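Local structure of immune protein (Enterobacter cloacae, 6D7Y) at residues M1-E6 with N103-A108; E10-S15 with V94-C99; S26-I31 with V67-F72; E38-S43 with G61-G66; S73-L78 with M112-K117. The protein binds the toxic C-terminal tip of the contact-dependent growth inhibition protein CdiA and probably neutralises it, protecting the cell. One frame throughout, in Å; residues are numbered along the deposited sequence. Where two conformers were deposited one is given.

In the fold
All five contacts belong to one antiparallel sheet and the helices packed against it. Interaction 3 pairs strand 30-36, outermost at one side of the sheet, with strand 63-75; interactions 4 and 5 lie farther along that same strand, in opposite directions, their centres about 29 Å apart. Interactions 1 and 5 share helix 105-126, and Phe5 CB touches Met112 CE at 3.5 Å. Interaction 2 ties the start of the loop after strand 3-10 to strand 93-102. The centres of interactions 1 and 2 are about 23 Å apart, although the two still touch along neighbouring strands. Apolar packing ties the middle together: Leu98 CD2 meets Phe72 CZ at 3.9 Å, and Phe72 CE2 meets Phe115 CZ at 3.8 Å.

Interaction 1: residues M1-E6 with N103-A108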
# COMPACT_ATOMS: atom_id res chain seq x y z
N MSE B 1 -16.83 -16.39 1.52
CA MSE B 1 -15.80 -16.44 2.59
C MSE B 1 -15.00 -15.17 2.68
O MSE B 1 -14.83 -14.46 1.68
CB MSE B 1 -14.78 -17.54 2.28
CG MSE B 1 -15.43 -18.90 2.07
SE MSE B 1 -16.06 -19.49 3.82
CE MSE B 1 -17.98 -19.08 3.62
N LYS B 2 -14.51 -14.87 3.89
CA LYS B 2 -13.64 -13.70 4.12
C LYS B 2 -12.33 -13.94 3.36
O LYS B 2 -11.80 -15.04 3.39
CB LYS B 2 -13.37 -13.55 5.60
CG LYS B 2 -12.49 -12.39 6.01
CD LYS B 2 -12.54 -12.18 7.53
CE LYS B 2 -11.93 -13.32 8.32
NZ LYS B 2 -10.49 -13.49 8.01
N GLU B 3 -11.83 -12.92 2.69
CA GLU B 3 -10.64 -13.04 1.85
C GLU B 3 -9.72 -11.86 2.06
O GLU B 3 -10.18 -10.77 2.40
CB GLU B 3 -11.07 -13.01 0.39
CG GLU B 3 -11.98 -14.13 -0.06
CD GLU B 3 -11.26 -15.43 -0.38
OE1 GLU B 3 -10.03 -15.56 -0.14
OE2 GLU B 3 -11.96 -16.36 -0.88
N LEU B 4 -8.43 -12.08 1.82
CA LEU B 4 -7.45 -11.04 1.93
C LEU B 4 -7.31 -10.38 0.55
O LEU B 4 -7.05 -11.08 -0.46
CB LEU B 4 -6.11 -11.59 2.38
CG LEU B 4 -5.03 -10.53 2.64
CD1 LEU B 4 -5.46 -9.47 3.64
CD2 LEU B 4 -3.77 -11.22 3.15
N PHE B 5 -7.49 -9.06 0.52
CA PHE B 5 -7.35 -8.28 -0.71
C PHE B 5 -6.18 -7.33 -0.60
O PHE B 5 -5.69 -7.07 0.50
CB PHE B 5 -8.63 -7.51 -1.04
CG PHE B 5 -9.81 -8.40 -1.34
CD1 PHE B 5 -10.04 -8.86 -2.61
CD2 PHE B 5 -10.65 -8.81 -0.32
CE1 PHE B 5 -11.10 -9.72 -2.90
CE2 PHE B 5 -11.72 -9.65 -0.60
CZ PHE B 5 -11.95 -10.10 -1.88
N GLU B 6 -5.69 -6.83 -1.73
CA GLU B 6 -4.62 -5.89 -1.64
C GLU B 6 -4.55 -4.96 -2.84
O GLU B 6 -5.06 -5.27 -3.91
CB GLU B 6 -3.24 -6.56 -1.41
CG GLU B 6 -2.60 -7.17 -2.61
CD GLU B 6 -1.25 -7.87 -2.34
OE1 GLU B 6 -0.51 -7.55 -1.38
OE2 GLU B 6 -0.93 -8.75 -3.16
N ASN B 103 -15.27 -9.23 3.89
CA ASN B 103 -16.15 -10.40 4.12
C ASN B 103 -16.72 -11.03 2.85
O ASN B 103 -17.13 -12.19 2.89
CB ASN B 103 -17.30 -10.05 5.08
CG ASN B 103 -16.84 -9.88 6.52
OD1 ASN B 103 -15.78 -10.37 6.91
ND2 ASN B 103 -17.65 -9.20 7.33
N ASP B 104 -16.73 -10.29 1.73
CA ASP B 104 -17.26 -10.85 0.48
C ASP B 104 -16.71 -10.08 -0.71
O ASP B 104 -16.17 -8.99 -0.54
CB ASP B 104 -18.78 -10.85 0.49
CG ASP B 104 -19.36 -9.46 0.62
OD1 ASP B 104 -19.16 -8.64 -0.29
OD2 ASP B 104 -20.07 -9.20 1.62
N PHE B 105 -16.83 -10.67 -1.90
CA PHE B 105 -16.32 -10.07 -3.13
C PHE B 105 -17.08 -8.82 -3.56
O PHE B 105 -16.49 -7.90 -4.13
CB PHE B 105 -16.25 -11.09 -4.28
CG PHE B 105 -15.04 -11.99 -4.23
CD1 PHE B 105 -15.06 -13.15 -3.49
CD2 PHE B 105 -13.88 -11.67 -4.93
CE1 PHE B 105 -13.94 -13.97 -3.43
CE2 PHE B 105 -12.77 -12.48 -4.87
CZ PHE B 105 -12.80 -13.64 -4.12
N ASN B 106 -18.38 -8.79 -3.28
CA ASN B 106 -19.21 -7.65 -3.66
C ASN B 106 -18.77 -6.38 -2.92
O ASN B 106 -18.58 -5.35 -3.55
CB ASN B 106 -20.69 -7.97 -3.42
CG ASN B 106 -21.16 -9.16 -4.26
OD1 ASN B 106 -20.62 -9.42 -5.34
ND2 ASN B 106 -22.17 -9.88 -3.76
N SER B 107 -18.55 -6.49 -1.61
CA SER B 107 -18.11 -5.33 -0.81
C SER B 107 -16.67 -4.97 -1.18
O SER B 107 -16.34 -3.79 -1.31
CB SER B 107 -18.29 -5.58 0.70
OG SER B 107 -17.61 -6.75 1.12
N ALA B 108 -15.82 -5.98 -1.41
CA ALA B 108 -14.44 -5.74 -1.85
C ALA B 108 -14.42 -4.94 -3.15
O ALA B 108 -13.63 -4.01 -3.30
CB ALA B 108 -13.72 -7.08 -2.06
O HOH W 1 -18.06 -14.23 1.04
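Phe5 drives the edge of its ring into the face of Phe105, a T-shaped (edge-to-face) pair with centroids 5.3 Å apart and planes at 86°. The touching atoms are at the far end of each ring, Phe5 CE1 lying 3.8 Å from Phe105 CE2. Ala108 closes in from another direction, its methyl group over one face of Phe5 in a CH-pi contact, with CB 3.6 Å from the ring centroid. One turn of helix thus grips the same ring at an edge and on a face. Nearer the chain start, Glu3 bends past Phe105 and brings its CG to 3.9 Å from Phe105 CE1. The Phe105 side chain has CG anti to its own carbonyl carbon (chi1 -80°), which turns the ring toward Phe5 and Glu3. At the surface, water 1 accepts from Met1 N and donates to Asn103 O at 2.9 Å, bridging the two segments.

Behind this shell stands Asp104, the N-cap of the helix: its OD1 accepts a nearly straight bond from Ser107 N at 2.6 Å, fixing the turn that presents Phe105 and Ala108. Leu135 of strand 130-135 touches Glu3, Phe5 and Phe105, while backbone bonds tie Glu3 to Met102 and Phe5 to Phe100. This is alpha/beta packing: strand 93-102 runs into a capped helix whose first turn folds back over the adjacent strand 3-10.

Interaction 2: residues E10-S15 with V94-C99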
# COMPACT_ATOMS: atom_id res chain seq x y z
N GLU B 10 3.21 0.03 -7.57
CA GLU B 10 4.40 -0.68 -8.04
C GLU B 10 5.42 0.27 -8.66
O GLU B 10 5.05 1.10 -9.47
CB GLU B 10 4.02 -1.69 -9.09
CG GLU B 10 5.16 -2.59 -9.53
CD GLU B 10 4.78 -3.52 -10.65
OE1 GLU B 10 4.17 -3.04 -11.61
OE2 GLU B 10 5.10 -4.72 -10.59
N GLY B 11 6.69 0.10 -8.28
CA GLY B 11 7.78 0.93 -8.81
C GLY B 11 7.64 2.39 -8.44
O GLY B 11 7.56 3.26 -9.29
N VAL B 12 7.61 2.66 -7.14
CA VAL B 12 7.44 4.01 -6.64
C VAL B 12 8.74 4.81 -6.86
O VAL B 12 9.84 4.24 -6.88
CB VAL B 12 7.06 3.98 -5.14
CG1 VAL B 12 6.88 5.38 -4.56
CG2 VAL B 12 5.79 3.16 -4.94
N ASN B 13 8.60 6.11 -7.06
CA ASN B 13 9.77 7.00 -7.23
C ASN B 13 10.41 7.13 -5.85
O ASN B 13 9.83 7.73 -4.96
CB ASN B 13 9.33 8.35 -7.79
CG ASN B 13 10.48 9.32 -7.96
OD1 ASN B 13 11.42 9.34 -7.15
ND2 ASN B 13 10.41 10.14 -9.00
N THR B 14 11.61 6.58 -5.68
CA THR B 14 12.26 6.57 -4.35
C THR B 14 12.50 7.94 -3.73
O THR B 14 12.62 8.03 -2.52
CB THR B 14 13.57 5.74 -4.32
OG1 THR B 14 14.57 6.35 -5.15
CG2 THR B 14 13.30 4.29 -4.76
N SER B 15 12.55 8.99 -4.56
CA SER B 15 12.69 10.37 -4.06
C SER B 15 11.37 10.90 -3.48
O SER B 15 11.38 11.87 -2.73
CB SER B 15 13.15 11.32 -5.17
OG SER B 15 14.46 11.01 -5.62
N VAL B 94 11.06 -0.24 -5.73
CA VAL B 94 10.30 -0.18 -4.49
C VAL B 94 8.78 -0.22 -4.73
O VAL B 94 8.26 0.44 -5.63
CB VAL B 94 10.64 1.11 -3.71
CG1 VAL B 94 9.78 1.24 -2.44
CG2 VAL B 94 12.12 1.13 -3.34
N ASP B 95 8.08 -1.02 -3.91
CA ASP B 95 6.63 -1.12 -3.98
C ASP B 95 6.06 -0.76 -2.60
O ASP B 95 6.71 -0.97 -1.58
CB ASP B 95 6.15 -2.55 -4.26
CG ASP B 95 6.42 -3.02 -5.66
OD1 ASP B 95 7.05 -2.34 -6.50
OD2 ASP B 95 5.96 -4.15 -5.94
N VAL B 96 4.84 -0.22 -2.60
CA VAL B 96 4.11 0.11 -1.38
C VAL B 96 2.79 -0.64 -1.54
O VAL B 96 2.09 -0.46 -2.53
CB VAL B 96 3.89 1.62 -1.24
CG1 VAL B 96 3.00 1.92 -0.05
CG2 VAL B 96 5.24 2.34 -1.12
N GLY B 97 2.43 -1.50 -0.58
CA GLY B 97 1.22 -2.24 -0.70
C GLY B 97 0.38 -2.15 0.53
O GLY B 97 0.92 -1.93 1.61
N LEU B 98 -0.93 -2.26 0.34
CA LEU B 98 -1.92 -2.24 1.43
C LEU B 98 -2.74 -3.52 1.37
O LEU B 98 -3.42 -3.76 0.36
CB LEU B 98 -2.86 -1.04 1.32
CG LEU B 98 -2.30 0.35 1.67
CD1 LEU B 98 -1.28 0.83 0.65
CD2 LEU B 98 -3.45 1.35 1.73
N CYS B 99 -2.75 -4.31 2.45
CA CYS B 99 -3.48 -5.58 2.48
C CYS B 99 -4.55 -5.46 3.55
O CYS B 99 -4.26 -4.93 4.63
CB CYS B 99 -2.56 -6.74 2.86
SG CYS B 99 -1.13 -6.92 1.77
O HOH W 2 11.24 1.75 -7.63
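Gly11 gives its backbone N-H to a side chain, the carboxylate of Asp95, just where strand 3-10 gives way to loop. Gly11 N and Asp95 OD1 are 3.0 Å apart in a bond of 167°, the donor approaching from above the carboxylate plane rather than within it. Asp95 carries CG anti to its carbonyl carbon, beside its own backbone N (chi1 -71°), and this rotation turns OD1 back toward the loop. The same oxygen is also bonded by Tyr90 OH, so two donors hold the carboxylate in place. Glu10 lies alongside, pointing the same way, with CG 3.6 Å from Asp95 OD1. Its own OE1 is bonded by Asn130 ND2, which may ease the nearness of the two acids.

One residue on, the linkage becomes main chain again: Val12 N donates to Val94 O at 2.8 Å. Strands 3-10 and 93-102 are antiparallel neighbours inside the sheet, and this bond carries a main-chain link a little past the end of the first strand. Gly11, with a positive phi of 64°, makes the bend. Water 2 extends the link, donating to Val12 O at 3.0 Å and accepting from Val94 N at 2.8 Å.

On the apolar side, Val12 CG2 meets Val96 CG2 at 3.9 Å, and Leu20 of helix 17-25 touches both valines. Farther out, Thr14 CG2 rests against Val94 CG2 at 3.7 Å, with Leu57 of helix 50-58 packed on both. Asn13 OD1 accepts from Ser15 N in an Asx turn, which shapes the loop as it approaches helix 17-25.

Interaction 3: residues S26-I31 with V67-F72; sequences SKSDRI and VSMEGF
Asp29 and Arg30 both donate their backbone N-H to one acceptor, Glu70 O. Asp29 N is 2.8 Å from Glu70 O and lies in the carbonyl plane; Arg30 N is 3.2 Å from it and makes the straighter bond, at 161°. Asp29 N also leans toward Gly71 O, at 3.1 Å, but that bond is weak. In return, Glu70 N donates to Arg30 O at 2.8 Å, almost linearly.

Two residues facing one across antiparallel strands make a classic beta bulge, here at the start of strand 30-36 and exactly where strand 63-75 turns a corner through Glu70 and Gly71. Next to the bulge, Ile31 and Met69 form a non-hydrogen-bonded pair, and Ile31 CB packs on Val67 CG2 at 3.8 Å.

Several charged groups have partners too. Arg30 NH2 reaches Glu70 OE1 at 2.8 Å in a salt bridge; the oxygen sits at the guanidinium edge, close to its plane, while the nitrogen comes from above the carboxylate, the two planes 86° apart. A bend at chi3 (-69°) curls the arginine back over its partner. Asp29 OD1 has its salt bridge with Lys79, and Ser28 OG is bonded to Glu25 O at the end of helix 17-25. Lys27 O accepts from both the N and OG of Ser73, Lys27 NZ is bonded to Val74 O, and Gly71 O takes a CA-H...O contact from Ser28 CA at 3.1 Å.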
# COMPACT_ATOMS: atom_id res chain seq x y z
N SER B 26 -1.75 9.87 6.47
CA SER B 26 -2.73 10.91 6.83
C SER B 26 -4.20 10.50 6.68
O SER B 26 -5.09 11.16 7.24
CB SER B 26 -2.48 12.19 6.03
OG SER B 26 -2.62 11.93 4.65
N LYS B 27 -4.46 9.44 5.93
CA LYS B 27 -5.83 8.97 5.73
C LYS B 27 -6.24 7.94 6.81
O LYS B 27 -7.37 7.46 6.82
CB LYS B 27 -6.00 8.43 4.30
CG LYS B 27 -5.54 9.46 3.26
CD LYS B 27 -5.74 9.03 1.81
CE LYS B 27 -7.17 9.24 1.31
NZ LYS B 27 -8.19 8.52 2.09
N SER B 28 -5.31 7.62 7.72
CA SER B 28 -5.60 6.70 8.82
C SER B 28 -5.68 7.38 10.18
O SER B 28 -5.16 8.48 10.38
CB SER B 28 -4.52 5.65 8.91
OG SER B 28 -3.28 6.21 9.31
N ASP B 29 -6.30 6.68 11.13
CA ASP B 29 -6.43 7.19 12.50
C ASP B 29 -5.12 7.01 13.25
O ASP B 29 -4.70 7.91 13.98
CB ASP B 29 -7.57 6.50 13.24
CG ASP B 29 -8.93 6.88 12.70
OD1 ASP B 29 -9.03 7.80 11.87
OD2 ASP B 29 -9.92 6.25 13.13
N ARG B 30 -4.48 5.86 13.09
CA ARG B 30 -3.21 5.60 13.76
C ARG B 30 -2.44 4.45 13.14
O ARG B 30 -3.00 3.66 12.39
CB ARG B 30 -3.43 5.34 15.27
CG ARG B 30 -4.56 4.38 15.60
CD ARG B 30 -4.73 4.24 17.11
NE ARG B 30 -3.57 3.55 17.69
CZ ARG B 30 -3.47 2.23 17.85
NH1 ARG B 30 -2.36 1.71 18.38
NH2 ARG B 30 -4.46 1.40 17.50
N ILE B 31 -1.14 4.40 13.43
CA ILE B 31 -0.28 3.33 12.94
C ILE B 31 0.51 2.76 14.09
O ILE B 31 0.87 3.46 15.04
CB ILE B 31 0.68 3.75 11.81
CG1 ILE B 31 1.77 4.72 12.28
CG2 ILE B 31 -0.10 4.33 10.65
CD1 ILE B 31 2.75 5.07 11.18
N VAL B 67 3.75 -2.08 8.65
CA VAL B 67 3.13 -1.40 9.74
C VAL B 67 1.63 -1.60 9.65
O VAL B 67 1.08 -1.66 8.55
CB VAL B 67 3.51 0.11 9.73
CG1 VAL B 67 3.12 0.78 8.44
CG2 VAL B 67 2.88 0.85 10.89
N SER B 68 0.99 -1.78 10.80
CA SER B 68 -0.45 -1.91 10.83
C SER B 68 -1.03 -0.51 10.94
O SER B 68 -0.49 0.34 11.67
CB SER B 68 -0.93 -2.80 11.99
OG SER B 68 -0.50 -4.13 11.78
N MSE B 69 -2.12 -0.29 10.24
CA MSE B 69 -2.77 1.00 10.21
C MSE B 69 -4.17 0.75 10.64
O MSE B 69 -4.76 -0.26 10.26
CB MSE B 69 -2.64 1.49 8.76
CG MSE B 69 -3.32 2.82 8.48
SE MSE B 69 -2.74 3.65 6.76
CE MSE B 69 -0.84 3.85 7.24
N GLU B 70 -4.71 1.62 11.49
CA GLU B 70 -6.10 1.53 11.91
C GLU B 70 -6.89 2.73 11.42
O GLU B 70 -6.38 3.87 11.47
CB GLU B 70 -6.19 1.45 13.44
CG GLU B 70 -7.62 1.49 13.96
CD GLU B 70 -7.70 1.45 15.46
OE1 GLU B 70 -6.78 0.90 16.10
OE2 GLU B 70 -8.71 1.96 16.00
N GLY B 71 -8.12 2.47 11.00
CA GLY B 71 -9.04 3.52 10.56
C GLY B 71 -8.58 4.20 9.29
O GLY B 71 -8.44 5.41 9.25
N PHE B 72 -8.33 3.42 8.24
CA PHE B 72 -7.87 3.98 6.97
C PHE B 72 -9.07 4.35 6.09
O PHE B 72 -9.84 3.48 5.73
CB PHE B 72 -7.00 2.96 6.22
CG PHE B 72 -6.47 3.48 4.92
CD1 PHE B 72 -5.35 4.29 4.90
CD2 PHE B 72 -7.12 3.21 3.72
CE1 PHE B 72 -4.86 4.80 3.71
CE2 PHE B 72 -6.64 3.72 2.53
CZ PHE B 72 -5.51 4.51 2.52

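Interaction 4: residues E38-S43 with G61-G66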
# COMPACT_ATOMS: atom_id res chain seq x y z
N GLU B 38 15.22 -6.65 8.59
CA GLU B 38 16.53 -6.49 9.26
C GLU B 38 16.34 -5.28 10.17
O GLU B 38 15.67 -4.33 9.77
CB GLU B 38 17.75 -6.25 8.34
CG GLU B 38 18.42 -7.48 7.73
CD GLU B 38 17.88 -7.89 6.38
OE1 GLU B 38 17.99 -9.08 6.03
OE2 GLU B 38 17.36 -7.02 5.66
N ASP B 39 16.88 -5.32 11.38
CA ASP B 39 16.73 -4.18 12.29
C ASP B 39 17.60 -3.02 11.78
O ASP B 39 18.75 -2.84 12.19
CB ASP B 39 17.08 -4.55 13.74
CG ASP B 39 16.73 -3.44 14.73
OD1 ASP B 39 15.96 -2.52 14.36
OD2 ASP B 39 17.21 -3.50 15.89
N PHE B 40 17.02 -2.25 10.86
CA PHE B 40 17.69 -1.13 10.21
C PHE B 40 17.34 0.21 10.85
O PHE B 40 18.07 1.19 10.64
CB PHE B 40 17.34 -1.08 8.70
CG PHE B 40 15.95 -0.55 8.40
CD1 PHE B 40 14.82 -1.37 8.47
CD2 PHE B 40 15.78 0.78 8.02
CE1 PHE B 40 13.56 -0.87 8.19
CE2 PHE B 40 14.51 1.28 7.73
CZ PHE B 40 13.40 0.45 7.82
N PHE B 41 16.25 0.27 11.61
CA PHE B 41 15.84 1.53 12.23
C PHE B 41 15.11 1.27 13.54
O PHE B 41 14.00 1.77 13.77
CB PHE B 41 14.98 2.30 11.22
CG PHE B 41 15.01 3.79 11.39
CD1 PHE B 41 16.14 4.51 10.99
CD2 PHE B 41 13.92 4.49 11.87
CE1 PHE B 41 16.19 5.89 11.12
CE2 PHE B 41 13.96 5.88 11.99
CZ PHE B 41 15.10 6.57 11.62
N SER B 42 15.75 0.48 14.41
CA SER B 42 15.24 0.11 15.74
C SER B 42 13.87 -0.59 15.72
O SER B 42 13.38 -0.98 14.65
CB SER B 42 15.22 1.33 16.68
OG SER B 42 14.24 2.28 16.31
N SER B 43 13.29 -0.78 16.90
CA SER B 43 11.98 -1.40 17.05
C SER B 43 10.91 -0.32 17.22
O SER B 43 9.86 -0.38 16.58
CB SER B 43 11.99 -2.34 18.26
OG SER B 43 10.75 -3.02 18.38
N GLY B 61 21.12 -4.16 0.14
CA GLY B 61 20.36 -5.41 -0.06
C GLY B 61 18.84 -5.24 -0.00
O GLY B 61 18.35 -4.16 0.30
N ASP B 62 18.11 -6.31 -0.30
CA ASP B 62 16.63 -6.28 -0.28
C ASP B 62 16.15 -6.11 1.15
O ASP B 62 16.71 -6.71 2.08
CB ASP B 62 16.06 -7.57 -0.86
CG ASP B 62 16.50 -7.80 -2.28
OD1 ASP B 62 16.98 -6.86 -2.92
OD2 ASP B 62 16.35 -8.94 -2.77
N LEU B 63 15.12 -5.29 1.34
CA LEU B 63 14.61 -4.96 2.67
C LEU B 63 13.11 -4.72 2.66
O LEU B 63 12.57 -4.20 1.71
CB LEU B 63 15.32 -3.68 3.15
CG LEU B 63 15.00 -3.01 4.49
CD1 LEU B 63 15.30 -3.95 5.65
CD2 LEU B 63 15.84 -1.74 4.64
N TYR B 64 12.47 -5.10 3.75
CA TYR B 64 11.04 -4.91 3.93
C TYR B 64 10.75 -4.36 5.29
O TYR B 64 11.47 -4.64 6.23
CB TYR B 64 10.32 -6.28 3.87
CG TYR B 64 8.95 -6.33 4.57
CD1 TYR B 64 7.80 -5.95 3.90
CD2 TYR B 64 8.82 -6.78 5.88
CE1 TYR B 64 6.56 -5.98 4.52
CE2 TYR B 64 7.58 -6.82 6.52
CZ TYR B 64 6.45 -6.42 5.82
OH TYR B 64 5.20 -6.46 6.40
N PHE B 65 9.70 -3.57 5.37
CA PHE B 65 9.16 -3.17 6.66
C PHE B 65 7.66 -3.04 6.47
O PHE B 65 7.17 -2.77 5.36
CB PHE B 65 9.82 -1.94 7.30
CG PHE B 65 9.50 -0.63 6.65
CD1 PHE B 65 8.44 0.14 7.10
CD2 PHE B 65 10.30 -0.13 5.65
CE1 PHE B 65 8.17 1.37 6.54
CE2 PHE B 65 10.03 1.10 5.06
CZ PHE B 65 8.95 1.85 5.51
N GLY B 66 6.92 -3.30 7.53
CA GLY B 66 5.49 -3.21 7.48
C GLY B 66 4.99 -2.54 8.73
O GLY B 66 5.70 -2.45 9.74
O HOH W 3 15.76 -8.71 4.28
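Phe40 lays its ring against Leu63 and Phe65 of strand 63-75. Its CG takes the position between backbone N and carbonyl carbon (chi1 76°), which stands the ring up from the loop toward the strand. Leu63 places CD2 over one face, 4.0 Å from the Phe40 centroid and close to the ring normal, a CH-pi contact. Its other methyl, CD1, lies 3.9 Å from Phe40 CD1. The opposite face carries CB of the next residue, Phe41, so the ring is sandwiched between strand and loop. Phe65 adopts nearly the same first torsion as Phe40 (chi1 72°), and the two rings meet obliquely with planes at 47°; the near atoms are Phe40 CZ and Phe65 CD2, 3.8 Å apart.

Glu38 folds at chi2, which curls its carboxylate beside Leu63 and leaves OE2 3.7 Å from Leu63 CD1. No direct hydrogen bond joins the segments. Water 3 does so instead, donating to Glu38 OE2 at 2.7 Å and to Asp62 O at 3.1 Å. Between Glu38 and Phe40 the chain makes an inverse gamma turn centred on Asp39, closed by a weak bond from Phe40 N to Glu38 O.

Helix 50-58 packs onto this patch, Leu52 touching Phe40 and Phe56 meeting Phe65 edge to face, while backbone bonds from Leu63 to Lys89 and from Phe65 to Val87 join the strand to 78-90.

Interaction 5: residues S73-L78 with M112-K117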
# COMPACT_ATOMS: atom_id res chain seq x y z
N SER B 73 -9.22 5.64 5.77
CA SER B 73 -10.33 6.09 4.93
C SER B 73 -9.84 6.08 3.50
O SER B 73 -8.81 6.68 3.20
CB SER B 73 -10.81 7.48 5.33
OG SER B 73 -9.78 8.43 5.18
N VAL B 74 -10.56 5.40 2.62
CA VAL B 74 -10.13 5.29 1.23
C VAL B 74 -10.63 6.49 0.41
O VAL B 74 -9.83 7.32 -0.06
CB VAL B 74 -10.63 3.97 0.61
CG1 VAL B 74 -10.02 3.75 -0.77
CG2 VAL B 74 -10.27 2.80 1.52
N LYS B 75 -11.95 6.60 0.28
CA LYS B 75 -12.56 7.65 -0.51
C LYS B 75 -14.01 7.77 -0.09
O LYS B 75 -14.59 6.81 0.41
CB LYS B 75 -12.50 7.24 -1.98
CG LYS B 75 -12.81 8.30 -3.03
CD LYS B 75 -11.63 9.20 -3.35
CE LYS B 75 -11.92 10.00 -4.61
NZ LYS B 75 -10.72 10.75 -5.09
N ASP B 76 -14.58 8.96 -0.29
CA ASP B 76 -16.00 9.25 -0.00
C ASP B 76 -16.56 8.69 1.32
O ASP B 76 -17.72 8.26 1.38
CB ASP B 76 -16.86 8.79 -1.20
CG ASP B 76 -16.53 9.53 -2.50
OD1 ASP B 76 -16.01 10.67 -2.45
OD2 ASP B 76 -16.81 8.97 -3.58
N GLY B 77 -15.75 8.69 2.37
CA GLY B 77 -16.18 8.22 3.68
C GLY B 77 -16.01 6.75 4.02
O GLY B 77 -16.06 6.41 5.21
N LEU B 78 -15.82 5.85 3.04
CA LEU B 78 -15.66 4.43 3.40
C LEU B 78 -14.30 4.26 4.08
O LEU B 78 -13.28 4.81 3.62
CB LEU B 78 -15.91 3.47 2.23
CG LEU B 78 -15.08 3.34 0.96
CD1 LEU B 78 -13.70 2.75 1.24
CD2 LEU B 78 -15.81 2.42 -0.01
N MSE B 112 -12.49 -1.55 -3.97
CA MSE B 112 -11.51 -1.54 -5.05
C MSE B 112 -11.69 -0.37 -6.00
O MSE B 112 -10.71 0.26 -6.41
CB MSE B 112 -11.57 -2.86 -5.82
CG MSE B 112 -11.04 -3.99 -4.95
SE MSE B 112 -9.07 -3.86 -4.94
CE MSE B 112 -8.68 -5.30 -3.70
N LEU B 113 -12.93 -0.09 -6.39
CA LEU B 113 -13.21 1.03 -7.29
C LEU B 113 -12.86 2.36 -6.64
O LEU B 113 -12.39 3.28 -7.32
CB LEU B 113 -14.64 1.01 -7.84
CG LEU B 113 -14.96 -0.07 -8.88
CD1 LEU B 113 -16.41 0.05 -9.31
CD2 LEU B 113 -14.07 0.03 -10.11
N GLU B 114 -13.05 2.47 -5.33
CA GLU B 114 -12.66 3.68 -4.62
C GLU B 114 -11.14 3.79 -4.59
O GLU B 114 -10.61 4.88 -4.77
CB GLU B 114 -13.27 3.72 -3.21
CG GLU B 114 -14.79 3.88 -3.20
CD GLU B 114 -15.31 5.20 -3.76
OE1 GLU B 114 -16.55 5.38 -3.75
OE2 GLU B 114 -14.53 6.07 -4.22
N PHE B 115 -10.44 2.67 -4.39
CA PHE B 115 -8.97 2.70 -4.43
C PHE B 115 -8.48 3.11 -5.81
O PHE B 115 -7.52 3.89 -5.92
CB PHE B 115 -8.33 1.36 -4.06
CG PHE B 115 -8.00 1.23 -2.60
CD1 PHE B 115 -6.93 1.93 -2.07
CD2 PHE B 115 -8.70 0.36 -1.79
CE1 PHE B 115 -6.58 1.81 -0.74
CE2 PHE B 115 -8.35 0.22 -0.46
CZ PHE B 115 -7.29 0.94 0.07
N GLN B 116 -9.11 2.56 -6.86
CA GLN B 116 -8.71 2.90 -8.24
C GLN B 116 -8.76 4.42 -8.46
O GLN B 116 -7.85 5.02 -9.04
CB GLN B 116 -9.59 2.18 -9.29
CG GLN B 116 -9.09 2.41 -10.73
CD GLN B 116 -9.97 1.80 -11.81
OE1 GLN B 116 -11.19 1.76 -11.68
NE2 GLN B 116 -9.34 1.35 -12.92
N LYS B 117 -9.86 5.04 -8.01
CA LYS B 117 -10.02 6.49 -8.15
C LYS B 117 -8.96 7.27 -7.37
O LYS B 117 -8.34 8.20 -7.90
CB LYS B 117 -11.40 6.93 -7.64
CG LYS B 117 -12.58 6.40 -8.43
CD LYS B 117 -13.88 6.80 -7.74
CE LYS B 117 -15.10 6.26 -8.45
NZ LYS B 117 -15.19 6.80 -9.83
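Strand 73-75 crosses helix 112-117 at 77° with their axes 7.3 Å apart, and the chain then doubles back through a type I' turn from Lys75 to Leu78. Val74 makes the central contact: CG1 sits over the middle of the Phe115 ring, 3.6 Å from the centroid and almost on the normal, a CH-pi contact. Its other methyl, CG2, covers the far end of the same ring, 3.8 Å from Phe115 CZ. Leu80 of strand 78-90 touches both residues.

The turn belongs to a tight beta hairpin joining strands 63-75 and 78-90, with Asp76 and Gly77 at its tip; Leu78 N bonds back to Lys75 O at 3.1 Å, and Val74 N to Leu78 O. Both tip residues have positive phi, as this turn requires.

Glu114 reaches from the helix to the hairpin. Bent at chi2 (-65°), it brings OE2 alongside the aliphatic part of Lys75, 3.1 Å from CG, and lays its own CG 3.7 Å from Leu78 CD2. The Lys75 ammonium group does not answer the charge: NZ is 6.1 Å from Glu114 OE2, and that buried oxygen has no polar partner in the model. Asp76 adds a like charge, its OD2 3.6 Å from Glu114 OE1, although this aspartate is poorly ordered. Such surroundings would be expected to raise the pKa of Glu114. Farther along, Lys75 runs its chain past Lys117 CB.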